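Local structure of putative beta-glucosidase (5WAB) at residues Ser231-Asp236 / Glu250-Tyr255; Ser208-Trp213 / Arg239-Asn244. The protein probably hydrolyses terminal beta-glucosidic linkages as a family 3 glycoside hydrolase, and may release arabinopyranose from ginsenoside Rb2. All coordinates share one frame; numbering follows the deposited sequence.

Contact 1 of 2, residues Ser231-Asp236 / Glu250-Tyr255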
# COMPACT_ATOMS: atom_id res chain seq x y z
N SER A 231 10.12 -16.17 -7.43
CA SER A 231 10.36 -16.24 -6.01
C SER A 231 11.04 -14.96 -5.53
O SER A 231 11.71 -14.26 -6.29
CB SER A 231 11.24 -17.43 -5.67
OG SER A 231 12.56 -17.18 -6.11
N ASP A 232 10.86 -14.67 -4.25
CA ASP A 232 11.75 -13.73 -3.59
C ASP A 232 13.15 -14.35 -3.49
O ASP A 232 13.33 -15.57 -3.59
CB ASP A 232 11.21 -13.35 -2.22
CG ASP A 232 11.58 -11.93 -1.82
OD1 ASP A 232 12.61 -11.42 -2.32
OD2 ASP A 232 10.84 -11.32 -1.03
N TRP A 233 14.14 -13.50 -3.27
CA TRP A 233 15.53 -13.93 -3.40
C TRP A 233 15.87 -14.92 -2.30
O TRP A 233 16.02 -14.55 -1.13
CB TRP A 233 16.46 -12.72 -3.38
CG TRP A 233 16.70 -12.10 -4.74
CD1 TRP A 233 17.91 -11.83 -5.30
CD2 TRP A 233 15.72 -11.72 -5.72
NE1 TRP A 233 17.75 -11.29 -6.55
CE2 TRP A 233 16.41 -11.21 -6.83
CE3 TRP A 233 14.32 -11.75 -5.75
CZ2 TRP A 233 15.76 -10.74 -7.96
CZ3 TRP A 233 13.67 -11.28 -6.88
CH2 TRP A 233 14.40 -10.78 -7.97
N GLY A 234 15.97 -16.19 -2.68
CA GLY A 234 16.20 -17.27 -1.75
C GLY A 234 14.95 -18.02 -1.33
O GLY A 234 15.06 -18.98 -0.57
N ALA A 235 13.77 -17.60 -1.80
CA ALA A 235 12.51 -18.20 -1.36
C ALA A 235 12.25 -19.56 -1.99
O ALA A 235 11.38 -20.29 -1.50
CB ALA A 235 11.34 -17.26 -1.66
N ASP A 236 12.95 -19.92 -3.06
CA ASP A 236 12.78 -21.20 -3.72
C ASP A 236 13.69 -22.21 -3.02
O ASP A 236 14.92 -22.15 -3.15
CB ASP A 236 13.11 -21.09 -5.21
CG ASP A 236 12.73 -22.33 -5.99
OD1 ASP A 236 12.58 -23.42 -5.39
OD2 ASP A 236 12.58 -22.22 -7.23
N GLU A 250 13.11 -19.09 -10.57
CA GLU A 250 13.91 -19.02 -9.36
C GLU A 250 14.85 -17.82 -9.45
O GLU A 250 15.55 -17.65 -10.45
CB GLU A 250 14.74 -20.30 -9.16
CG GLU A 250 15.63 -20.25 -7.92
CD GLU A 250 16.88 -21.12 -8.03
OE1 GLU A 250 17.40 -21.29 -9.15
OE2 GLU A 250 17.35 -21.63 -6.99
N MET A 251 14.83 -16.99 -8.41
CA MET A 251 15.74 -15.85 -8.31
C MET A 251 16.25 -15.77 -6.87
O MET A 251 15.46 -15.91 -5.92
CB MET A 251 15.05 -14.54 -8.70
CG MET A 251 14.64 -14.47 -10.16
SD MET A 251 16.02 -14.37 -11.32
CE MET A 251 16.71 -12.77 -10.91
N PRO A 252 17.56 -15.60 -6.67
CA PRO A 252 18.56 -15.62 -7.74
C PRO A 252 18.86 -17.06 -8.12
O PRO A 252 18.45 -17.96 -7.39
CB PRO A 252 19.77 -14.94 -7.10
CG PRO A 252 19.67 -15.31 -5.66
CD PRO A 252 18.18 -15.35 -5.36
N PRO A 253 19.52 -17.29 -9.25
CA PRO A 253 19.83 -18.66 -9.65
C PRO A 253 20.81 -19.31 -8.68
O PRO A 253 21.89 -18.78 -8.40
CB PRO A 253 20.45 -18.50 -11.05
CG PRO A 253 20.97 -17.09 -11.06
CD PRO A 253 19.99 -16.31 -10.24
N SER A 254 20.43 -20.47 -8.16
CA SER A 254 21.31 -21.30 -7.37
C SER A 254 22.13 -22.26 -8.23
O SER A 254 22.86 -23.10 -7.69
CB SER A 254 20.50 -22.08 -6.33
OG SER A 254 19.48 -22.84 -6.96
N TYR A 255 22.03 -22.12 -9.55
CA TYR A 255 22.72 -23.00 -10.51
C TYR A 255 22.34 -24.46 -10.27
O TYR A 255 23.19 -25.34 -10.14
CB TYR A 255 24.24 -22.77 -10.46
CG TYR A 255 24.60 -21.37 -10.91
CD1 TYR A 255 24.61 -20.31 -10.01
CD2 TYR A 255 24.89 -21.10 -12.24
CE1 TYR A 255 24.92 -19.03 -10.43
CE2 TYR A 255 25.20 -19.83 -12.66
CZ TYR A 255 25.21 -18.79 -11.75
OH TYR A 255 25.52 -17.52 -12.17
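Met251 CB sits almost squarely over the six-membered ring of Trp233, 3.8 Å from its centroid and 6° off the ring normal, a clear CH-pi contact. Met251 CG lies anti to the carbonyl carbon (chi1 -66°), and the chain bends at chi2 and chi3, so that CE comes 3.7 Å from Trp233 CZ2. At the five-membered ring, Pro252 CD approaches Trp233 CD1 at 3.5 Å; the peptide bond before Pro252 is cis, with Pro252 N over the same ring face as Met251 CB. Two hydrogen bonds donated by backbone N-H groups link the loops: Met251 N donates to Ser231 OG (3.2 Å, 171°), and Gly234 N reaches a lone pair of Met251 O in the carbonyl plane (3.3 Å). An alanine in place of Trp233 would probably leave Met251 CB and Pro252 CD without the flat surface they rest on, and the carbonyl of Ala26 without its indole donor.

The other side is looser. Asp236 OD2 lies 3.5 Å from Glu250 CB, against the aliphatic part of that chain, and has a weak ion pair with Arg239, while OD1 bonds to Ser242; towards solvent, exposed Gly234 contributes little surface. Asp232 to Ala235 form a type II turn directly after strand 228-230. A Ser-Asp-Trp sequence here fits the family 3 signature on the TIM-barrel-like domain, where relatives carry the nucleophilic aspartate, and is consistent with a loop lining the sugar pocket.

Contact 2 of 2, residues Ser208-Trp213 / Arg239-Asn244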
# COMPACT_ATOMS: atom_id res chain seq x y z
N SER A 208 5.28 -20.13 0.24
CA SER A 208 4.54 -19.64 -0.92
C SER A 208 5.16 -20.12 -2.22
O SER A 208 4.44 -20.40 -3.19
CB SER A 208 4.46 -18.11 -0.88
OG SER A 208 3.85 -17.65 0.32
N ALA A 209 6.49 -20.25 -2.27
CA ALA A 209 7.17 -20.67 -3.49
C ALA A 209 6.81 -22.09 -3.89
O ALA A 209 7.06 -22.49 -5.03
CB ALA A 209 8.69 -20.55 -3.31
N GLN A 210 6.18 -22.83 -2.98
CA GLN A 210 5.92 -24.26 -3.10
C GLN A 210 4.43 -24.56 -2.98
O GLN A 210 4.04 -25.73 -2.94
CB GLN A 210 6.71 -24.96 -1.99
CG GLN A 210 6.87 -26.45 -2.06
CD GLN A 210 7.86 -26.91 -1.02
OE1 GLN A 210 8.85 -26.23 -0.76
NE2 GLN A 210 7.59 -28.05 -0.39
N ASN A 211 3.60 -23.53 -2.94
CA ASN A 211 2.18 -23.64 -2.61
C ASN A 211 1.39 -23.70 -3.91
O ASN A 211 1.09 -22.67 -4.52
CB ASN A 211 1.76 -22.46 -1.74
CG ASN A 211 0.45 -22.69 -1.01
OD1 ASN A 211 -0.39 -23.48 -1.45
ND2 ASN A 211 0.26 -21.98 0.10
N ARG A 212 1.04 -24.92 -4.34
CA ARG A 212 0.31 -25.06 -5.59
C ARG A 212 -1.09 -24.47 -5.49
O ARG A 212 -1.60 -23.88 -6.45
CB ARG A 212 0.24 -26.53 -6.00
CG ARG A 212 -0.51 -26.75 -7.30
CD ARG A 212 -0.32 -28.16 -7.81
NE ARG A 212 -1.13 -28.41 -9.00
CZ ARG A 212 -0.76 -28.09 -10.24
NH1 ARG A 212 0.42 -27.51 -10.46
NH2 ARG A 212 -1.56 -28.35 -11.26
N TRP A 213 -1.74 -24.63 -4.33
CA TRP A 213 -3.04 -24.02 -4.13
C TRP A 213 -2.96 -22.51 -4.34
O TRP A 213 -3.82 -21.92 -5.01
CB TRP A 213 -3.58 -24.35 -2.74
CG TRP A 213 -4.84 -23.62 -2.41
CD1 TRP A 213 -6.10 -23.93 -2.83
CD2 TRP A 213 -4.97 -22.46 -1.57
NE1 TRP A 213 -7.00 -23.04 -2.31
CE2 TRP A 213 -6.34 -22.13 -1.53
CE3 TRP A 213 -4.07 -21.68 -0.85
CZ2 TRP A 213 -6.82 -21.05 -0.80
CZ3 TRP A 213 -4.55 -20.61 -0.12
CH2 TRP A 213 -5.91 -20.30 -0.11
N ARG A 239 13.57 -26.93 -5.99
CA ARG A 239 13.41 -26.56 -7.39
C ARG A 239 12.24 -27.30 -8.03
O ARG A 239 11.40 -26.69 -8.70
CB ARG A 239 14.70 -26.84 -8.17
CG ARG A 239 15.85 -25.89 -7.88
CD ARG A 239 15.49 -24.44 -8.21
NE ARG A 239 14.95 -24.28 -9.56
CZ ARG A 239 15.69 -24.14 -10.66
NH1 ARG A 239 17.01 -24.17 -10.59
NH2 ARG A 239 15.09 -23.99 -11.85
N VAL A 240 12.17 -28.62 -7.84
CA VAL A 240 11.11 -29.40 -8.47
C VAL A 240 9.76 -29.05 -7.87
O VAL A 240 8.78 -28.85 -8.59
CB VAL A 240 11.42 -30.90 -8.35
CG1 VAL A 240 10.33 -31.72 -9.01
CG2 VAL A 240 12.76 -31.21 -8.96
N ALA A 241 9.69 -28.95 -6.54
CA ALA A 241 8.41 -28.66 -5.89
C ALA A 241 7.89 -27.29 -6.28
O ALA A 241 6.69 -27.13 -6.54
CB ALA A 241 8.56 -28.77 -4.37
N SER A 242 8.77 -26.29 -6.35
CA SER A 242 8.34 -24.95 -6.73
C SER A 242 7.80 -24.92 -8.16
O SER A 242 6.76 -24.30 -8.42
CB SER A 242 9.49 -23.95 -6.57
OG SER A 242 9.87 -23.82 -5.21
N LEU A 243 8.50 -25.57 -9.09
CA LEU A 243 8.04 -25.57 -10.47
C LEU A 243 6.68 -26.24 -10.59
O LEU A 243 5.80 -25.74 -11.31
CB LEU A 243 9.05 -26.29 -11.37
CG LEU A 243 8.80 -26.02 -12.85
CD1 LEU A 243 9.59 -24.80 -13.32
CD2 LEU A 243 9.09 -27.23 -13.70
N ASN A 244 6.48 -27.36 -9.89
CA ASN A 244 5.19 -28.04 -9.93
C ASN A 244 4.10 -27.21 -9.28
O ASN A 244 2.93 -27.33 -9.66
CB ASN A 244 5.29 -29.41 -9.26
CG ASN A 244 5.96 -30.45 -10.15
OD1 ASN A 244 5.93 -30.34 -11.38
ND2 ASN A 244 6.56 -31.46 -9.54
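Gln210 lies along the methyl of Ala241, and its chain can be traced outward from the backbone. CG stands anti to the backbone N (chi1 -167°), which carries it past CB towards the helix; it is CG that makes the nearest approach, 3.7 Å from Ala241 CB. The chain stays extended, so CD follows at 3.9 Å from the same methyl, and amide NE2 still lies 4.2 Å from Ala241 CB. Contact therefore fades from the aliphatic part to the polar tip. Gln210 is partly exposed and touches a crystal neighbour.

The backbones come nearest beside this pair, Gln210 CA and Ser242 CA being 4.4 Å apart; the neighbours here, Ala209, Ala241 and Ser242, are small, which is consistent with the close approach. The carbonyl of Ala209 faces Ser242, its O lying 3.3 Å from Ser242 CA in a CA-H...O contact and 3.1 Å from Ser242 OG. That hydroxyl has hydrogen-bonding partners elsewhere, in Asp236 and the backbone of Asp238.

Further along, Arg212 stretches out from CG to NE and brings NH1 to Asn244 O, which lies at the guanidinium edge near its plane. The bond is short at 2.6 Å but bent, 128° at the hydrogen, and counts as weak; a positive group at the last turn of a helix would probably be favoured by the helix dipole.

The 3-10 turn 208-210 and the start of helix 212-222 thus abut helix 239-245, whose Leu243 packs on helix 271-292, while Trp213 packs on helix 173-180.

The segments of the two contacts alternate along the chain, and the contact centres lie about 12 Å apart. Asp236 of contact 1 joins them most directly: its OD1 is 2.7 Å from Ser242 OG of contact 2, a probable hydrogen bond. Glu250 OE1 lies 3.2 Å from Arg239 NH1 in a long, weak ion pair, and Ala235 O packs 3.3 Å from Ala209 CB. Arg239 is salt-bridged to Asp257 and lies close enough to Glu250 and Asp236 to ease, probably in part, their like charges. Only contact 1 reaches the likely pocket, where a bound glycerol lies about 3 Å from the Asp232 side chain; contact 2 joins turn 208-210 and helix 212-222 to helix 239-245.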